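Long-range contacts in prolyl oligopeptidase (Novosphingobium capsulatum, PDB 1YR2), which probably hydrolyses oligopeptides as a serine endopeptidase, cutting after proline and far less readily after alanine: residues 109-114 and 121-126; 583-588 and 646-651; 539-544 and 616-621. All blocks are in the same frame, centred on the assembly; numbering follows the deposited sequence.

Interaction 1 lies in the N-terminal beta-propeller. Interactions 2 and 3 lie in the alpha/beta-hydrolase part, on the other side of the chain's centre. The centre of interaction 1 is about 46 Å from that of interaction 2 and about 43 Å from that of interaction 3. Interactions 2 and 3 are closer, with centres about 22 Å apart and nearest atoms about 8 Å apart. Helix 576-587, which follows the probable nucleophile elbow, links them. Interaction 3 lies beside its start, where Tyr620 and Lys544 bond Asn576. Interaction 2 packs its last turn against the loop and strand at 647-650, with a glycerol, probably from the crystallisation liquor, beside Pro648.

Interaction 1: 109-114 and 121-126; sequences ERFGLP and VFYSWN
Trp125 meets the Phe111 ring edge to face, with its CD1 over the ring centre, 3.4 Å above the plane. The ring planes are 59° apart. At the edge of Phe111, near its plane, lies Tyr123, with CD2 of Tyr123 3.9 Å from CD2 of Phe111. At the edge of Trp125 is Glu109. Glu109 OE1 accepts a 3.0 Å hydrogen bond from Trp125 NE1, in the indole plane and on the anti lone pair. The Trp125 CG is anti to its own backbone N (chi1 -178°), which swings the indole across to Phe111 and Glu109. An alanine at Phe111 would be likely to leave the indole edge without its aromatic face and to take from Tyr123 the ring beside its CD2 and CE2.

The backbones form an antiparallel hairpin. Arg110 and Asn126 are a hydrogen-bonded pair, with Arg110 N to Asn126 O and Asn126 N to Arg110 O both 3.0 Å. Gly112 N adds a bond of 2.9 Å to Ser124 O, nearly straight at 175°. Beyond it a water links Leu113 O to Ser124 N. Pro114 CB packs on Val121 CG2 at 3.6 Å. The hairpin starts the first blade of the seven-bladed propeller, and Leu113 and Pro114 touch strand 421-427 of the last blade. Glu109 OE2 also accepts from His451 N, so both carboxylate oxygens have donors and the glutamate probably stays ionised.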
loop_
_atom_site.group_PDB
_atom_site.type_symbol
_atom_site.label_atom_id
_atom_site.label_comp_id
_atom_site.label_asym_id
_atom_site.label_seq_id
_atom_site.Cartn_x
_atom_site.Cartn_y
_atom_site.Cartn_z
ATOM N N GLU A 109 8.595 -15.346 7.810
ATOM C CA GLU A 109 7.259 -15.881 8.050
ATOM C C GLU A 109 6.212 -14.790 8.256
ATOM O O GLU A 109 6.508 -13.669 8.729
ATOM C CB GLU A 109 7.295 -16.828 9.261
ATOM C CG GLU A 109 7.451 -16.121 10.589
ATOM C CD GLU A 109 7.574 -17.118 11.745
ATOM O OE1 GLU A 109 6.834 -18.149 11.721
ATOM O OE2 GLU A 109 8.397 -16.849 12.663
ATOM N N ARG A 110 4.958 -15.137 7.957
ATOM C CA ARG A 110 3.842 -14.205 8.140
ATOM C C ARG A 110 2.608 -14.931 8.624
ATOM O O ARG A 110 2.269 -15.976 8.135
ATOM C CB ARG A 110 3.502 -13.472 6.840
ATOM C CG ARG A 110 4.693 -13.096 5.960
ATOM C CD ARG A 110 4.305 -12.448 4.608
ATOM N NE ARG A 110 3.778 -13.429 3.639
ATOM C CZ ARG A 110 2.493 -13.653 3.402
ATOM N NH1 ARG A 110 1.551 -12.960 4.039
ATOM N NH2 ARG A 110 2.140 -14.559 2.505
ATOM N N PHE A 111 1.944 -14.344 9.601
ATOM C CA PHE A 111 0.693 -14.858 10.148
ATOM C C PHE A 111 -0.450 -13.978 9.637
ATOM O O PHE A 111 -0.304 -12.759 9.529
ATOM C CB PHE A 111 0.704 -14.856 11.684
ATOM C CG PHE A 111 1.600 -15.870 12.290
ATOM C CD1 PHE A 111 2.952 -15.607 12.421
ATOM C CD2 PHE A 111 1.120 -17.088 12.739
ATOM C CE1 PHE A 111 3.792 -16.552 13.030
ATOM C CE2 PHE A 111 1.940 -18.000 13.347
ATOM C CZ PHE A 111 3.274 -17.744 13.465
ATOM N N GLY A 112 -1.576 -14.599 9.307
ATOM C CA GLY A 112 -2.804 -13.865 9.062
ATOM C C GLY A 112 -3.558 -13.576 10.331
ATOM O O GLY A 112 -3.294 -14.149 11.384
ATOM N N LEU A 113 -4.541 -12.674 10.264
ATOM C CA LEU A 113 -5.387 -12.405 11.383
ATOM C C LEU A 113 -6.179 -13.677 11.676
ATOM O O LEU A 113 -6.805 -14.248 10.778
ATOM C CB LEU A 113 -6.346 -11.243 11.119
ATOM C CG LEU A 113 -5.780 -9.805 11.059
ATOM C CD1 LEU A 113 -6.691 -8.921 10.197
ATOM C CD2 LEU A 113 -5.580 -9.200 12.490
ATOM N N PRO A 114 -6.198 -14.077 12.944
ATOM C CA PRO A 114 -6.916 -15.276 13.344
ATOM C C PRO A 114 -8.421 -15.122 13.533
ATOM O O PRO A 114 -8.890 -14.054 13.916
ATOM C CB PRO A 114 -6.246 -15.649 14.635
ATOM C CG PRO A 114 -5.685 -14.460 15.154
ATOM C CD PRO A 114 -5.375 -13.541 14.034
ATOM N N VAL A 121 -9.110 -21.968 16.794
ATOM C CA VAL A 121 -8.660 -20.754 16.149
ATOM C C VAL A 121 -8.044 -21.130 14.782
ATOM O O VAL A 121 -7.287 -22.096 14.691
ATOM C CB VAL A 121 -7.686 -19.958 17.062
ATOM C CG1 VAL A 121 -6.457 -20.723 17.371
ATOM C CG2 VAL A 121 -7.302 -18.631 16.437
ATOM N N PHE A 122 -8.348 -20.336 13.759
ATOM C CA PHE A 122 -7.960 -20.531 12.351
ATOM C C PHE A 122 -7.151 -19.323 11.878
ATOM O O PHE A 122 -7.517 -18.177 12.163
ATOM C CB PHE A 122 -9.187 -20.678 11.415
ATOM C CG PHE A 122 -10.167 -21.741 11.832
ATOM C CD1 PHE A 122 -11.078 -21.527 12.838
ATOM C CD2 PHE A 122 -10.181 -22.969 11.183
ATOM C CE1 PHE A 122 -11.987 -22.509 13.218
ATOM C CE2 PHE A 122 -11.103 -23.931 11.529
ATOM C CZ PHE A 122 -11.979 -23.746 12.542
ATOM N N TYR A 123 -6.033 -19.587 11.211
ATOM C CA TYR A 123 -5.193 -18.502 10.713
ATOM C C TYR A 123 -4.298 -18.992 9.598
ATOM O O TYR A 123 -3.853 -20.115 9.590
ATOM C CB TYR A 123 -4.361 -17.871 11.861
ATOM C CG TYR A 123 -3.514 -18.895 12.600
ATOM C CD1 TYR A 123 -4.086 -19.733 13.519
ATOM C CD2 TYR A 123 -2.170 -19.045 12.316
ATOM C CE1 TYR A 123 -3.359 -20.672 14.203
ATOM C CE2 TYR A 123 -1.414 -19.996 12.978
ATOM C CZ TYR A 123 -2.029 -20.827 13.910
ATOM O OH TYR A 123 -1.319 -21.796 14.566
ATOM N N SER A 124 -4.059 -18.129 8.627
ATOM C CA SER A 124 -3.080 -18.409 7.595
ATOM C C SER A 124 -1.639 -18.289 8.172
ATOM O O SER A 124 -1.416 -17.519 9.119
ATOM C CB SER A 124 -3.337 -17.492 6.389
ATOM O OG SER A 124 -2.885 -16.184 6.617
ATOM N N TRP A 125 -0.701 -19.029 7.575
ATOM C CA TRP A 125 0.702 -18.960 7.886
ATOM C C TRP A 125 1.507 -19.279 6.656
ATOM O O TRP A 125 1.197 -20.211 5.957
ATOM C CB TRP A 125 1.091 -19.919 9.000
ATOM C CG TRP A 125 2.506 -19.849 9.375
ATOM C CD1 TRP A 125 3.079 -18.944 10.169
ATOM C CD2 TRP A 125 3.545 -20.751 8.987
ATOM N NE1 TRP A 125 4.425 -19.177 10.294
ATOM C CE2 TRP A 125 4.734 -20.303 9.594
ATOM C CE3 TRP A 125 3.593 -21.915 8.195
ATOM C CZ2 TRP A 125 5.945 -20.971 9.457
ATOM C CZ3 TRP A 125 4.782 -22.562 8.050
ATOM C CH2 TRP A 125 5.953 -22.101 8.677
ATOM N N ASN A 126 2.523 -18.474 6.420
ATOM C CA ASN A 126 3.550 -18.730 5.427
ATOM C C ASN A 126 4.917 -18.763 6.094
ATOM O O ASN A 126 5.222 -17.922 6.863
ATOM C CB ASN A 126 3.524 -17.621 4.375
ATOM C CG ASN A 126 4.182 -18.045 3.053
ATOM O OD1 ASN A 126 5.357 -18.454 3.043
ATOM N ND2 ASN A 126 3.424 -17.941 1.925
HETATM O O HOH W 1 -0.131 -15.713 6.245
HETATM O O HOH W 2 -5.667 -15.643 8.775
#

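Interaction 2: 583-588 and 646-651; sequences AVTNQR and DYPAIL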
loop_
_atom_site.group_PDB
_atom_site.type_symbol
_atom_site.label_atom_id
_atom_site.label_comp_id
_atom_site.label_asym_id
_atom_site.label_seq_id
_atom_site.Cartn_x
_atom_site.Cartn_y
_atom_site.Cartn_z
ATOM N N ALA A 583 13.152 17.778 -10.852
ATOM C CA ALA A 583 12.826 19.180 -10.750
ATOM C C ALA A 583 13.585 19.842 -9.582
ATOM O O ALA A 583 14.146 20.911 -9.750
ATOM C CB ALA A 583 11.343 19.366 -10.582
ATOM N N VAL A 584 13.606 19.220 -8.401
ATOM C CA VAL A 584 14.297 19.839 -7.267
ATOM C C VAL A 584 15.836 19.788 -7.488
ATOM O O VAL A 584 16.562 20.642 -6.991
ATOM C CB VAL A 584 13.906 19.235 -5.894
ATOM C CG1 VAL A 584 12.438 19.341 -5.690
ATOM C CG2 VAL A 584 14.426 17.746 -5.744
ATOM N N THR A 585 16.325 18.828 -8.259
ATOM C CA THR A 585 17.751 18.743 -8.570
ATOM C C THR A 585 18.185 19.963 -9.436
ATOM O O THR A 585 19.224 20.530 -9.204
ATOM C CB THR A 585 18.109 17.404 -9.283
ATOM O OG1 THR A 585 17.997 16.272 -8.384
ATOM C CG2 THR A 585 19.561 17.421 -9.725
ATOM N N ASN A 586 17.375 20.356 -10.414
ATOM C CA ASN A 586 17.641 21.568 -11.202
ATOM C C ASN A 586 17.559 22.816 -10.362
ATOM O O ASN A 586 18.355 23.725 -10.560
ATOM C CB ASN A 586 16.667 21.694 -12.381
ATOM C CG ASN A 586 16.952 20.724 -13.477
ATOM O OD1 ASN A 586 18.094 20.293 -13.632
ATOM N ND2 ASN A 586 15.938 20.359 -14.245
ATOM N N GLN A 587 16.572 22.894 -9.458
ATOM C CA GLN A 587 16.285 24.136 -8.723
ATOM C C GLN A 587 17.278 24.361 -7.569
ATOM O O GLN A 587 17.730 25.500 -7.327
ATOM C CB GLN A 587 14.820 24.160 -8.239
ATOM C CG GLN A 587 13.819 24.140 -9.371
ATOM C CD GLN A 587 12.338 24.135 -8.927
ATOM O OE1 GLN A 587 12.040 24.199 -7.743
ATOM N NE2 GLN A 587 11.418 24.090 -9.903
ATOM N N ARG A 588 17.660 23.276 -6.890
ATOM C CA ARG A 588 18.536 23.357 -5.713
ATOM C C ARG A 588 19.592 22.265 -5.709
ATOM O O ARG A 588 19.673 21.470 -4.787
ATOM C CB ARG A 588 17.718 23.310 -4.429
ATOM C CG ARG A 588 16.894 24.546 -4.201
ATOM C CD ARG A 588 17.674 25.822 -4.017
ATOM N NE ARG A 588 18.673 25.660 -2.970
ATOM C CZ ARG A 588 18.384 25.769 -1.666
ATOM N NH1 ARG A 588 17.169 26.081 -1.274
ATOM N NH2 ARG A 588 19.324 25.598 -0.757
ATOM N N ASP A 646 27.485 23.147 -10.123
ATOM C CA ASP A 646 27.779 21.766 -9.738
ATOM C C ASP A 646 26.503 21.010 -9.275
ATOM O O ASP A 646 25.819 21.409 -8.323
ATOM C CB ASP A 646 28.840 21.685 -8.636
ATOM C CG ASP A 646 30.256 22.092 -9.122
ATOM O OD1 ASP A 646 30.597 22.019 -10.325
ATOM O OD2 ASP A 646 31.104 22.485 -8.324
ATOM N N TYR A 647 26.223 19.905 -9.953
ATOM C CA TYR A 647 25.067 19.082 -9.670
ATOM C C TYR A 647 25.475 17.968 -8.711
ATOM O O TYR A 647 26.632 17.567 -8.655
ATOM C CB TYR A 647 24.504 18.467 -10.978
ATOM C CG TYR A 647 23.410 19.323 -11.631
ATOM C CD1 TYR A 647 23.571 20.711 -11.811
ATOM C CD2 TYR A 647 22.220 18.767 -12.023
ATOM C CE1 TYR A 647 22.588 21.472 -12.393
ATOM C CE2 TYR A 647 21.198 19.550 -12.609
ATOM C CZ TYR A 647 21.412 20.869 -12.819
ATOM O OH TYR A 647 20.393 21.613 -13.341
ATOM N N PRO A 648 24.501 17.413 -8.017
ATOM C CA PRO A 648 24.744 16.210 -7.238
ATOM C C PRO A 648 25.164 15.042 -8.136
ATOM O O PRO A 648 25.029 15.065 -9.376
ATOM C CB PRO A 648 23.385 15.906 -6.610
ATOM C CG PRO A 648 22.445 16.907 -7.084
ATOM C CD PRO A 648 23.083 17.825 -8.011
ATOM N N ALA A 649 25.662 14.012 -7.497
ATOM C CA ALA A 649 25.786 12.706 -8.186
ATOM C C ALA A 649 24.364 12.232 -8.460
ATOM O O ALA A 649 23.503 12.348 -7.595
ATOM C CB ALA A 649 26.518 11.717 -7.321
ATOM N N ILE A 650 24.117 11.671 -9.643
ATOM C CA ILE A 650 22.792 11.288 -10.055
ATOM C C ILE A 650 22.838 9.940 -10.719
ATOM O O ILE A 650 23.691 9.714 -11.590
ATOM C CB ILE A 650 22.189 12.313 -11.059
ATOM C CG1 ILE A 650 22.071 13.704 -10.446
ATOM C CG2 ILE A 650 20.823 11.844 -11.558
ATOM C CD1 ILE A 650 21.693 14.802 -11.434
ATOM N N LEU A 651 21.975 9.029 -10.271
ATOM C CA LEU A 651 21.850 7.708 -10.881
ATOM C C LEU A 651 20.394 7.587 -11.287
ATOM O O LEU A 651 19.495 7.308 -10.455
ATOM C CB LEU A 651 22.251 6.604 -9.898
ATOM C CG LEU A 651 22.236 5.154 -10.377
ATOM C CD1 LEU A 651 23.175 5.003 -11.542
ATOM C CD2 LEU A 651 22.577 4.231 -9.216
#
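Thr585 is the first residue of 583-588 to touch the other segment. Its methyl CG2 does the work. Thr585 CG2 lies 3.8 Å from Tyr647 CD2 and from Ile650 CD1, the latter met tip to tip. Pro648 CD is 3.9 Å from Thr585 CG2. CG2 is anti to the backbone N (chi1 -70° for OG1). The same rotation puts the hydroxyl beside the N, where OG1 bonds Ile581 O one turn back in the helix. The polar branch is thus paired within the helix while the methyl meets the loop and the start of the strand. The carbonyl O of Thr585 lies above one face of the Tyr647 ring, offset toward the rim.

The helix and strand belong to the alpha/beta-hydrolase fold. Helix 576-587 follows the probable nucleophile elbow and leads into strand 594-598, the parallel neighbour of strand 649-654. Tyr647 and Pro648 are in the loop that leads into strand 649-654.

Asn586 comes next. Its CB points away from the other segment, but its amide turns back to Tyr647. Tyr647 OH donates to Asn586 OD1 at 2.7 Å, tilted 29° from the carbonyl plane. OD1 sits at the edge of the ring, near its plane, and the amide is turned 60° against the ring. The phenol oxygen is gripped a second time by Arg642 N, and Asn586 ND2 donates to Pro637 O.

Interaction 3: 539-544 and 616-621; sequences GRRDKK and WVDDYG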
loop_
_atom_site.group_PDB
_atom_site.type_symbol
_atom_site.label_atom_id
_atom_site.label_comp_id
_atom_site.label_asym_id
_atom_site.label_seq_id
_atom_site.Cartn_x
_atom_site.Cartn_y
_atom_site.Cartn_z
ATOM N N GLY A 539 -1.277 20.627 -4.925
ATOM C CA GLY A 539 -0.059 20.221 -5.549
ATOM C C GLY A 539 -0.204 19.670 -6.938
ATOM O O GLY A 539 0.538 18.747 -7.326
ATOM N N ARG A 540 -1.117 20.232 -7.712
ATOM C CA ARG A 540 -1.258 19.863 -9.081
ATOM C C ARG A 540 -1.585 21.026 -10.013
ATOM O O ARG A 540 -1.885 22.118 -9.574
ATOM C CB ARG A 540 -2.294 18.764 -9.232
ATOM C CG ARG A 540 -3.741 19.176 -9.021
ATOM C CD ARG A 540 -4.627 18.061 -9.408
ATOM N NE ARG A 540 -6.008 18.156 -8.986
ATOM C CZ ARG A 540 -6.945 17.325 -9.414
ATOM N NH1 ARG A 540 -6.669 16.369 -10.311
ATOM N NH2 ARG A 540 -8.167 17.438 -8.948
ATOM N N ARG A 541 -1.488 20.770 -11.309
ATOM C CA ARG A 541 -1.785 21.784 -12.324
ATOM C C ARG A 541 -0.891 23.046 -12.107
ATOM O O ARG A 541 0.334 22.944 -12.111
ATOM C CB ARG A 541 -3.323 22.050 -12.354
ATOM C CG ARG A 541 -4.165 20.851 -12.876
ATOM C CD ARG A 541 -5.474 20.594 -12.119
ATOM N NE ARG A 541 -6.251 19.534 -12.786
ATOM C CZ ARG A 541 -7.461 19.157 -12.438
ATOM N NH1 ARG A 541 -8.109 19.794 -11.464
ATOM N NH2 ARG A 541 -8.059 18.158 -13.085
ATOM N N ASP A 542 -1.475 24.234 -11.943
ATOM C CA ASP A 542 -0.679 25.464 -11.787
ATOM C C ASP A 542 0.090 25.490 -10.484
ATOM O O ASP A 542 0.981 26.313 -10.342
ATOM C CB ASP A 542 -1.568 26.745 -11.784
ATOM C CG ASP A 542 -2.193 27.048 -13.136
ATOM O OD1 ASP A 542 -1.921 26.332 -14.117
ATOM O OD2 ASP A 542 -3.004 28.019 -13.324
ATOM N N LYS A 543 -0.347 24.691 -9.501
ATOM C CA LYS A 543 0.291 24.599 -8.185
ATOM C C LYS A 543 1.239 23.438 -8.038
ATOM O O LYS A 543 1.663 23.127 -6.923
ATOM C CB LYS A 543 -0.780 24.526 -7.086
ATOM C CG LYS A 543 -1.788 25.661 -7.180
ATOM C CD LYS A 543 -2.738 25.699 -6.023
ATOM C CE LYS A 543 -3.463 27.062 -5.980
ATOM N NZ LYS A 543 -4.473 26.847 -4.954
ATOM N N LYS A 544 1.619 22.795 -9.151
ATOM C CA LYS A 544 2.587 21.708 -9.071
ATOM C C LYS A 544 3.891 22.150 -8.395
ATOM O O LYS A 544 4.506 21.353 -7.682
ATOM C CB LYS A 544 2.902 21.153 -10.458
ATOM C CG LYS A 544 3.819 19.924 -10.468
ATOM C CD LYS A 544 3.164 18.706 -9.769
ATOM C CE LYS A 544 4.022 17.440 -9.823
ATOM N NZ LYS A 544 3.476 16.244 -9.124
ATOM N N TRP A 616 -2.315 11.603 -17.668
ATOM C CA TRP A 616 -1.736 12.411 -16.594
ATOM C C TRP A 616 -2.042 13.896 -16.668
ATOM O O TRP A 616 -1.626 14.621 -15.772
ATOM C CB TRP A 616 -0.228 12.245 -16.576
ATOM C CG TRP A 616 0.184 10.854 -16.407
ATOM C CD1 TRP A 616 -0.505 9.839 -15.820
ATOM C CD2 TRP A 616 1.408 10.309 -16.848
ATOM N NE1 TRP A 616 0.231 8.676 -15.880
ATOM C CE2 TRP A 616 1.413 8.942 -16.507
ATOM C CE3 TRP A 616 2.514 10.836 -17.521
ATOM C CZ2 TRP A 616 2.464 8.104 -16.823
ATOM C CZ3 TRP A 616 3.574 9.971 -17.848
ATOM C CH2 TRP A 616 3.540 8.652 -17.495
ATOM N N VAL A 617 -2.716 14.340 -17.732
ATOM C CA VAL A 617 -3.130 15.728 -17.854
ATOM C C VAL A 617 -3.967 16.200 -16.692
ATOM O O VAL A 617 -3.952 17.381 -16.392
ATOM C CB VAL A 617 -3.860 16.044 -19.189
ATOM C CG1 VAL A 617 -2.940 15.830 -20.407
ATOM C CG2 VAL A 617 -5.189 15.295 -19.316
ATOM N N ASP A 618 -4.661 15.304 -15.993
ATOM C CA ASP A 618 -5.486 15.723 -14.844
ATOM C C ASP A 618 -4.666 16.327 -13.716
ATOM O O ASP A 618 -5.137 17.217 -13.000
ATOM C CB ASP A 618 -6.320 14.549 -14.281
ATOM C CG ASP A 618 -7.771 14.531 -14.799
ATOM O OD1 ASP A 618 -8.224 15.382 -15.630
ATOM O OD2 ASP A 618 -8.521 13.590 -14.488
ATOM N N ASP A 619 -3.420 15.880 -13.552
ATOM C CA ASP A 619 -2.548 16.537 -12.592
ATOM C C ASP A 619 -1.613 17.545 -13.232
ATOM O O ASP A 619 -1.238 18.522 -12.592
ATOM C CB ASP A 619 -1.649 15.515 -11.900
ATOM C CG ASP A 619 -2.202 15.083 -10.552
ATOM O OD1 ASP A 619 -3.428 14.808 -10.470
ATOM O OD2 ASP A 619 -1.482 15.032 -9.534
ATOM N N TYR A 620 -1.136 17.269 -14.444
ATOM C CA TYR A 620 -0.056 18.083 -15.046
ATOM C C TYR A 620 -0.490 19.243 -15.935
ATOM O O TYR A 620 0.267 20.184 -16.174
ATOM C CB TYR A 620 0.848 17.146 -15.874
ATOM C CG TYR A 620 1.625 16.113 -15.084
ATOM C CD1 TYR A 620 1.881 16.257 -13.717
ATOM C CD2 TYR A 620 2.111 14.973 -15.708
ATOM C CE1 TYR A 620 2.653 15.303 -12.982
ATOM C CE2 TYR A 620 2.870 14.021 -15.007
ATOM C CZ TYR A 620 3.145 14.198 -13.657
ATOM O OH TYR A 620 3.877 13.255 -13.004
ATOM N N GLY A 621 -1.684 19.127 -16.476
ATOM C CA GLY A 621 -2.216 20.088 -17.423
ATOM C C GLY A 621 -1.973 19.656 -18.844
ATOM O O GLY A 621 -1.478 18.531 -19.092
HETATM O O HOH W 3 0.686 16.717 -9.240
HETATM O O HOH W 4 1.645 21.313 -13.700
#
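The loop 539-544 and the short helix 617-620 come together backbone to backbone at Arg541 and Asp619, where Arg541 N donates to Asp619 O at 2.6 Å, with 154° at the hydrogen. Within the alpha/beta-hydrolase fold, the contact joins the loop between helices 532-537 and 544-560 to helix 617-620, over 70 residues further on. Arg540 extends its side chain across Asp619 at about a right angle. Arg540 NH1 makes a weak hydrogen bond of 3.2 Å to Asp618 O and a long salt bridge of 3.6 Å to Asp619 OD1. Arg540 NH2 has a second acid, Asp537. Arg541 runs alongside Asp618, and in the conformer described its NH2 makes a long salt bridge with Asp618 OD1. A second conformer was deposited, so this pairing is less certain.

Asp619 is held from several sides. His536 NE2 bonds OD1 and Phe498 N bonds OD2. The nearby positive groups probably keep it ionised. Lys544 passes Tyr620 obliquely, with its CE 4.1 Å from Tyr620 CE1. Lys544 NZ bonds Gly496 O and Asn576 OD1; Tyr620 OH also bonds Asn576 OD1. Asn576 follows the probable nucleophile, and in relatives the backbone N-H of that residue helps form the oxyanion hole. Two waters bridge the segments. One donates to Arg541 O and Tyr620 O; the other donates to Gly539 O and Asp619 OD2 and accepts from Lys544 NZ at 2.8 Å.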